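Local atomic coordinates of amyloid-like protein 1 (Homo sapiens, PDB entry 3PMR), a protein that probably binds heparin and acts in cell adhesion, its all-helical E2 domain pairing with a second copy to form a dimer. Residues D106-A111 with R134-A139; R128-L133 with P199-L204; R145-H150 with T171-I176. All blocks are in the same frame, centred on the assembly; numbering follows the deposited sequence.

Contact 1: residues D106-A111 with R134-A139; sequences DQRRAA and RRYLRA
Ala-111 and Ala-139 sit between segments 106-111 and 134-139, which run nearly antiparallel, at 159°, with their axes only 8.6 Å apart. The apolar contacts come first. The methyl of Ala-111 presses against the opposite backbone, CB lying 3.7 Å from Tyr-136 CA. Ala-139 returns the approach, its CB 3.8 Å from Arg-108 CA, and the two methyls almost meet between the helices.

Tyr-136 supplies the aromatic contact. With CG anti to the backbone N (chi1 179°), its ring is carried along the flank of helix 64-119, where the carbonyl O of Arg-108 lies in the ring plane at the edge, 3.7 Å from Tyr-136 CD1. The Arg-108 chain runs alongside the ring in the same direction, CG 3.9 Å from Tyr-136 CE1, and its guanidinium stands perpendicular to the ring. A serine in place of Tyr-136 would probably leave the aliphatic part of Arg-108 without its neighbour and open a gap toward Arg-179 and Ser-183.

Polar groups act at the margin. The extended Arg-135 lays one face of its guanidinium over the Ala-111 backbone, NH1 3.7 Å from Ala-111 CA. A water donates to Ala-111 O at 2.7 Å and accepts a weak bond from Arg-135 NH1.

Beyond the pair, Arg-108 NH1 is hydrogen-bonded to Asn-105 and salt-bridged to Glu-143, while Tyr-136 also packs on Arg-179 and Ser-183 of helix 159-187. From the same turn, Leu-137 faces Val-180 of that helix and Leu-204 of helix 191-207.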
# COMPACT_ATOMS: atom_id res chain seq x y z
N ASP B 106 0.73 -24.26 1.59
CA ASP B 106 1.80 -25.24 1.40
C ASP B 106 2.62 -25.40 2.68
O ASP B 106 2.98 -26.51 3.04
CB ASP B 106 2.72 -24.83 0.26
N GLN B 107 2.93 -24.30 3.35
CA GLN B 107 3.72 -24.40 4.57
C GLN B 107 2.97 -25.07 5.72
O GLN B 107 3.59 -25.72 6.55
CB GLN B 107 4.20 -23.01 5.00
CG GLN B 107 5.23 -22.45 4.04
CD GLN B 107 5.66 -21.05 4.39
OE1 GLN B 107 4.98 -20.34 5.14
NE2 GLN B 107 6.78 -20.62 3.82
N ARG B 108 1.66 -24.93 5.76
CA ARG B 108 0.88 -25.55 6.82
C ARG B 108 0.88 -27.07 6.61
O ARG B 108 1.01 -27.84 7.57
CB ARG B 108 -0.56 -25.03 6.79
CG ARG B 108 -1.47 -25.64 7.84
CD ARG B 108 -2.94 -25.27 7.61
NE ARG B 108 -3.45 -25.94 6.41
CZ ARG B 108 -3.97 -25.30 5.37
NH1 ARG B 108 -4.05 -23.97 5.36
NH2 ARG B 108 -4.38 -26.00 4.32
N ARG B 109 0.74 -27.49 5.35
CA ARG B 109 0.72 -28.90 5.00
C ARG B 109 2.07 -29.54 5.20
O ARG B 109 2.16 -30.67 5.69
CB ARG B 109 0.26 -29.06 3.55
CG ARG B 109 -1.20 -28.69 3.37
CD ARG B 109 -1.53 -28.34 1.93
NE ARG B 109 -2.97 -28.21 1.75
CZ ARG B 109 -3.55 -27.62 0.71
NH1 ARG B 109 -2.82 -27.10 -0.25
NH2 ARG B 109 -4.88 -27.56 0.66
N ALA B 110 3.13 -28.84 4.84
CA ALA B 110 4.47 -29.38 5.05
C ALA B 110 4.73 -29.56 6.55
O ALA B 110 5.30 -30.57 6.97
CB ALA B 110 5.51 -28.44 4.46
N ALA B 111 4.32 -28.59 7.35
CA ALA B 111 4.52 -28.64 8.79
C ALA B 111 3.69 -29.75 9.45
O ALA B 111 4.12 -30.32 10.45
CB ALA B 111 4.19 -27.28 9.41
N ARG B 134 5.67 -26.85 17.13
CA ARG B 134 5.87 -25.40 17.14
C ARG B 134 5.78 -24.84 15.73
O ARG B 134 5.16 -23.81 15.49
CB ARG B 134 7.23 -25.03 17.74
CG ARG B 134 7.55 -23.54 17.59
CD ARG B 134 8.89 -23.17 18.21
NE ARG B 134 9.12 -21.72 18.19
CZ ARG B 134 9.34 -21.01 17.08
NH1 ARG B 134 9.38 -21.61 15.90
NH2 ARG B 134 9.51 -19.70 17.16
N ARG B 135 6.40 -25.54 14.79
CA ARG B 135 6.41 -25.12 13.40
C ARG B 135 4.99 -25.15 12.82
O ARG B 135 4.62 -24.28 12.04
CB ARG B 135 7.36 -26.02 12.61
CG ARG B 135 7.39 -25.78 11.12
CD ARG B 135 8.70 -26.26 10.54
NE ARG B 135 8.61 -26.49 9.10
CZ ARG B 135 8.33 -27.67 8.56
NH1 ARG B 135 8.13 -28.73 9.34
NH2 ARG B 135 8.25 -27.80 7.24
N TYR B 136 4.20 -26.15 13.20
CA TYR B 136 2.83 -26.26 12.70
C TYR B 136 1.97 -25.13 13.28
O TYR B 136 1.15 -24.54 12.58
CB TYR B 136 2.22 -27.61 13.07
CG TYR B 136 0.79 -27.79 12.60
CD1 TYR B 136 0.48 -27.93 11.25
CD2 TYR B 136 -0.26 -27.82 13.52
CE1 TYR B 136 -0.84 -28.09 10.82
CE2 TYR B 136 -1.58 -27.97 13.11
CZ TYR B 136 -1.86 -28.11 11.76
OH TYR B 136 -3.17 -28.27 11.35
N LEU B 137 2.17 -24.83 14.56
CA LEU B 137 1.41 -23.78 15.22
C LEU B 137 1.78 -22.42 14.63
O LEU B 137 0.93 -21.54 14.50
CB LEU B 137 1.66 -23.79 16.73
CG LEU B 137 1.15 -25.05 17.43
CD1 LEU B 137 1.40 -24.98 18.93
CD2 LEU B 137 -0.33 -25.18 17.17
N ARG B 138 3.05 -22.25 14.28
CA ARG B 138 3.47 -20.99 13.69
C ARG B 138 2.89 -20.86 12.28
O ARG B 138 2.62 -19.75 11.82
CB ARG B 138 4.99 -20.88 13.65
CG ARG B 138 5.61 -20.80 15.03
CD ARG B 138 6.99 -20.17 15.01
NE ARG B 138 7.48 -19.98 13.65
N ALA B 139 2.71 -21.98 11.60
CA ALA B 139 2.13 -21.95 10.26
C ALA B 139 0.67 -21.51 10.42
O ALA B 139 0.14 -20.76 9.59
CB ALA B 139 2.19 -23.33 9.63
O HOH W 1 6.35 -29.63 11.85

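Contact 2: residues R128-L133 with P199-L204; sequences RVLLAL and PQIQEL
Leu-130 and Ile-201, with CA atoms 7.6 Å apart, mark the nearest backbone approach of two segments that run nearly parallel, at 15°, with 11.1 Å between their axes. Helix 191-207 is kinked where segment 199-204 begins: Pro-199 has no N-H to donate, and the N of Gln-200 makes no bond to the turn before. The gap between the axes is bridged by side chains: leucines, an isoleucine and a glutamine, which brings both its CB and its amide against Leu-130, with no hydrogen bond across.

Leu-130 carries much of the interface, touching Gln-200, Ile-201 and Leu-204. Its CG stands anti to the backbone N (chi1 178°), which throws the two methyls toward helix 191-207 and lets them divide the work. CD2 sits against Gln-200, whose side chain crosses it at about a right angle, with Gln-200 CB 3.7 Å from Leu-130 CD2; the amide NE2 is modelled 3.2 Å from the same CD2, a closeness that is doubtful in detail. CD1 turns to the next turn of the helix, where it meets the CD1 of Leu-204 at 3.9 Å.

One turn on, Leu-133 repeats the pattern with a different partner. Its CD2 lies 3.7 Å from Ile-201 CD1, the two side chains again crossing nearly at right angles, and Ile-201 CG1 is almost as close.

Around the pair, helix 159-187 contributes Leu-184 against Leu-133 and Leu-187 against Ile-201, and Phe-115 of helix 64-119 packs on Leu-133. Leu-197 extends the apolar seam beside Leu-130.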
# COMPACT_ATOMS: atom_id res chain seq x y z
N ARG B 128 11.88 -33.34 19.61
CA ARG B 128 11.61 -33.30 18.20
C ARG B 128 10.13 -33.07 17.90
O ARG B 128 9.79 -32.42 16.96
CB ARG B 128 12.09 -34.56 17.53
CG ARG B 128 11.87 -34.58 16.09
N VAL B 129 9.28 -33.63 18.74
CA VAL B 129 7.84 -33.47 18.60
C VAL B 129 7.47 -32.03 18.93
O VAL B 129 6.69 -31.41 18.21
CB VAL B 129 7.07 -34.41 19.55
CG1 VAL B 129 5.58 -34.06 19.55
CG2 VAL B 129 7.26 -35.85 19.11
N LEU B 130 8.03 -31.48 20.01
CA LEU B 130 7.71 -30.12 20.39
C LEU B 130 8.06 -29.12 19.29
O LEU B 130 7.29 -28.21 19.01
CB LEU B 130 8.42 -29.73 21.69
CG LEU B 130 8.18 -28.29 22.15
CD1 LEU B 130 6.69 -28.01 22.26
CD2 LEU B 130 8.86 -28.06 23.49
N LEU B 131 9.23 -29.30 18.69
CA LEU B 131 9.67 -28.41 17.61
C LEU B 131 8.85 -28.55 16.33
O LEU B 131 8.60 -27.57 15.64
CB LEU B 131 11.16 -28.64 17.30
CG LEU B 131 12.13 -27.95 18.26
CD1 LEU B 131 13.54 -28.42 17.97
CD2 LEU B 131 12.02 -26.42 18.12
N ALA B 132 8.43 -29.76 16.01
CA ALA B 132 7.63 -29.99 14.82
C ALA B 132 6.25 -29.37 15.05
O ALA B 132 5.64 -28.80 14.15
CB ALA B 132 7.50 -31.48 14.56
N LEU B 133 5.76 -29.47 16.28
CA LEU B 133 4.47 -28.90 16.61
C LEU B 133 4.59 -27.38 16.56
O LEU B 133 3.72 -26.71 16.01
CB LEU B 133 4.02 -29.35 18.01
CG LEU B 133 2.66 -28.84 18.50
CD1 LEU B 133 1.55 -29.31 17.56
CD2 LEU B 133 2.41 -29.34 19.92
N PRO B 199 3.00 -28.01 29.40
CA PRO B 199 3.47 -26.68 29.82
C PRO B 199 4.11 -25.83 28.70
O PRO B 199 3.85 -24.63 28.61
CB PRO B 199 4.42 -26.99 30.98
CG PRO B 199 4.70 -28.49 30.84
CD PRO B 199 3.41 -29.03 30.37
N GLN B 200 4.93 -26.44 27.86
CA GLN B 200 5.59 -25.73 26.76
C GLN B 200 4.59 -25.36 25.66
O GLN B 200 4.68 -24.29 25.06
CB GLN B 200 6.72 -26.58 26.19
CG GLN B 200 7.96 -26.50 27.05
CD GLN B 200 8.79 -27.76 26.99
OE1 GLN B 200 8.33 -28.83 27.40
NE2 GLN B 200 10.02 -27.64 26.49
N ILE B 201 3.66 -26.27 25.39
CA ILE B 201 2.64 -26.04 24.37
C ILE B 201 1.73 -24.89 24.78
O ILE B 201 1.31 -24.10 23.93
CB ILE B 201 1.77 -27.28 24.16
CG1 ILE B 201 2.63 -28.42 23.61
CG2 ILE B 201 0.63 -26.95 23.21
CD1 ILE B 201 1.91 -29.75 23.54
N GLN B 202 1.40 -24.83 26.06
CA GLN B 202 0.55 -23.77 26.58
C GLN B 202 1.21 -22.41 26.35
O GLN B 202 0.54 -21.45 25.97
CB GLN B 202 0.30 -23.97 28.07
CG GLN B 202 -1.18 -24.07 28.42
CD GLN B 202 -1.86 -25.27 27.74
OE1 GLN B 202 -1.56 -26.42 28.06
NE2 GLN B 202 -2.77 -24.99 26.79
N GLU B 203 2.52 -22.35 26.58
CA GLU B 203 3.25 -21.11 26.38
C GLU B 203 3.18 -20.73 24.90
O GLU B 203 3.02 -19.55 24.56
CB GLU B 203 4.71 -21.27 26.82
CG GLU B 203 5.53 -19.98 26.73
N LEU B 204 3.29 -21.73 24.03
CA LEU B 204 3.23 -21.49 22.59
C LEU B 204 1.86 -20.91 22.21
O LEU B 204 1.78 -19.86 21.58
CB LEU B 204 3.45 -22.79 21.82
CG LEU B 204 4.80 -23.52 21.97
CD1 LEU B 204 4.74 -24.84 21.22
CD2 LEU B 204 5.94 -22.66 21.43

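Contact 3: residues R145-H150 with T171-I176; sequences RHTLRH and THLQVI. With PO4 (phosphate ion), chain F.
Thr-147 and His-172 meet across two nearly antiparallel helices (169°), where a threonine oxygen lies over the face of an imidazole, Thr-147 OG1 being 3.2 Å from His-172 ND1. Both are tied to Glu-143, one turn before Thr-147 on helix 126-157: Thr-147 OG1 is hydrogen-bonded to Glu-143 O, and His-172 NE2 to Glu-143 OE2, which probably limits the rotation of the ring.

The apolar contact is slighter. Leu-148 CD2 and Leu-173 CD1 come to 4.1 Å, their side chains crossing at about a right angle.

Ionic contacts lie on the far flank of segment 145-150, where a phosphate is gripped by two arginines one turn apart. Arg-149 NH2 donates to O1 at 2.7 Å with an angle of 157°, O1 lying in the guanidinium plane. Arg-145 NE reaches the same O1 at 3.0 Å, and its NH2 donates to O4 at 3.1 Å; the bend at chi3 (60°) turns this group toward the ion. Glu-39 and Glu-38 of the second subunit form salt bridges with Arg-145 and Arg-149, respectively.

The arrangement is that of an antiparallel helical bundle at the E2 dimer interface; the phosphate, probably from the crystallisation liquor, is consistent with a surface suited to anionic heparin groups.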
# COMPACT_ATOMS: atom_id res chain seq x y z
N ARG B 145 -3.15 -14.58 11.13
CA ARG B 145 -2.78 -13.18 10.93
C ARG B 145 -3.15 -12.73 9.53
O ARG B 145 -3.55 -11.59 9.32
CB ARG B 145 -1.28 -12.98 11.19
CG ARG B 145 -0.93 -12.98 12.68
CD ARG B 145 0.58 -13.02 12.92
NE ARG B 145 1.27 -11.88 12.33
CZ ARG B 145 1.15 -10.62 12.75
NH1 ARG B 145 0.35 -10.33 13.77
NH2 ARG B 145 1.82 -9.65 12.14
N HIS B 146 -3.03 -13.64 8.57
CA HIS B 146 -3.36 -13.29 7.20
C HIS B 146 -4.84 -12.99 7.08
O HIS B 146 -5.24 -12.01 6.45
CB HIS B 146 -2.98 -14.43 6.26
CG HIS B 146 -3.24 -14.12 4.82
ND1 HIS B 146 -4.45 -14.36 4.22
CD2 HIS B 146 -2.46 -13.53 3.88
CE1 HIS B 146 -4.41 -13.94 2.97
NE2 HIS B 146 -3.22 -13.43 2.74
N THR B 147 -5.66 -13.82 7.71
CA THR B 147 -7.10 -13.62 7.69
C THR B 147 -7.46 -12.30 8.37
O THR B 147 -8.22 -11.52 7.83
CB THR B 147 -7.80 -14.77 8.43
OG1 THR B 147 -7.49 -16.00 7.78
CG2 THR B 147 -9.30 -14.55 8.44
N LEU B 148 -6.89 -12.06 9.55
CA LEU B 148 -7.17 -10.83 10.30
C LEU B 148 -6.72 -9.59 9.54
O LEU B 148 -7.46 -8.60 9.48
CB LEU B 148 -6.46 -10.88 11.66
CG LEU B 148 -6.91 -11.95 12.67
CD1 LEU B 148 -5.84 -12.15 13.72
CD2 LEU B 148 -8.22 -11.53 13.33
N ARG B 149 -5.52 -9.63 8.97
CA ARG B 149 -4.98 -8.49 8.22
C ARG B 149 -5.84 -8.16 7.00
O ARG B 149 -6.08 -6.99 6.68
CB ARG B 149 -3.54 -8.76 7.75
CG ARG B 149 -2.89 -7.57 7.05
CD ARG B 149 -1.42 -7.82 6.70
NE ARG B 149 -0.66 -8.29 7.85
CZ ARG B 149 -0.26 -9.55 8.03
NH1 ARG B 149 -0.53 -10.48 7.13
NH2 ARG B 149 0.41 -9.87 9.13
N HIS B 150 -6.30 -9.20 6.30
CA HIS B 150 -7.12 -8.99 5.12
C HIS B 150 -8.41 -8.25 5.48
O HIS B 150 -8.82 -7.31 4.80
CB HIS B 150 -7.48 -10.33 4.49
CG HIS B 150 -8.30 -10.17 3.25
ND1 HIS B 150 -9.45 -10.90 3.02
CD2 HIS B 150 -8.16 -9.35 2.19
CE1 HIS B 150 -9.98 -10.52 1.87
NE2 HIS B 150 -9.22 -9.58 1.34
N THR B 171 -15.73 -17.62 10.52
CA THR B 171 -15.74 -19.03 10.17
C THR B 171 -14.31 -19.57 9.95
O THR B 171 -13.94 -20.61 10.49
CB THR B 171 -16.60 -19.27 8.91
OG1 THR B 171 -17.94 -18.82 9.16
CG2 THR B 171 -16.65 -20.75 8.56
N HIS B 172 -13.53 -18.83 9.17
CA HIS B 172 -12.16 -19.22 8.89
C HIS B 172 -11.35 -19.31 10.19
O HIS B 172 -10.56 -20.23 10.37
CB HIS B 172 -11.50 -18.22 7.95
CG HIS B 172 -10.19 -18.69 7.39
ND1 HIS B 172 -9.53 -18.02 6.39
CD2 HIS B 172 -9.44 -19.77 7.69
CE1 HIS B 172 -8.42 -18.67 6.09
NE2 HIS B 172 -8.34 -19.74 6.86
N LEU B 173 -11.56 -18.37 11.10
CA LEU B 173 -10.85 -18.42 12.38
C LEU B 173 -11.26 -19.67 13.16
O LEU B 173 -10.44 -20.24 13.87
CB LEU B 173 -11.12 -17.15 13.20
CG LEU B 173 -10.41 -15.92 12.63
CD1 LEU B 173 -10.76 -14.70 13.46
CD2 LEU B 173 -8.90 -16.14 12.63
N GLN B 174 -12.50 -20.11 13.03
CA GLN B 174 -12.94 -21.33 13.73
C GLN B 174 -12.31 -22.57 13.08
O GLN B 174 -12.09 -23.58 13.74
CB GLN B 174 -14.46 -21.49 13.69
CG GLN B 174 -15.25 -20.39 14.38
CD GLN B 174 -16.76 -20.65 14.33
OE1 GLN B 174 -17.30 -21.05 13.30
NE2 GLN B 174 -17.43 -20.43 15.46
N VAL B 175 -12.03 -22.51 11.77
CA VAL B 175 -11.42 -23.64 11.07
C VAL B 175 -9.97 -23.78 11.54
O VAL B 175 -9.48 -24.89 11.73
CB VAL B 175 -11.45 -23.43 9.51
CG1 VAL B 175 -10.57 -24.48 8.82
CG2 VAL B 175 -12.86 -23.56 9.00
N ILE B 176 -9.31 -22.65 11.73
CA ILE B 176 -7.93 -22.65 12.19
C ILE B 176 -7.86 -23.16 13.62
O ILE B 176 -6.95 -23.91 13.98
CB ILE B 176 -7.37 -21.23 12.17
CG1 ILE B 176 -7.23 -20.75 10.73
CG2 ILE B 176 -6.04 -21.18 12.91
CD1 ILE B 176 -6.75 -19.33 10.63
P PO4 F . 3.35 -12.09 9.31
O1 PO4 F . 1.87 -12.14 9.43
O2 PO4 F . 3.92 -13.38 9.76
O3 PO4 F . 3.73 -11.83 7.90
O4 PO4 F . 3.87 -10.99 10.17

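Helix 126-157 is the common element of all three contacts, and each uses a different part of it. Contact 2 joins its beginning to helix 191-207, contact 1 the next turns, 134-139, to helix 64-119, and contact 3 a later part to helix 159-187. Contacts 1 and 2 touch directly, Leu-137 CD1 lying 4.1 Å from Leu-204 CD1, with centres about 13 Å apart. Contact 3 stands separate, its nearest atoms about 6 Å from contact 1 and about 11 Å from contact 2. Glu-143 nevertheless links contacts 1 and 3, binding Arg-108 in one and His-172 in the other. Only contact 3 meets the phosphate and the second subunit.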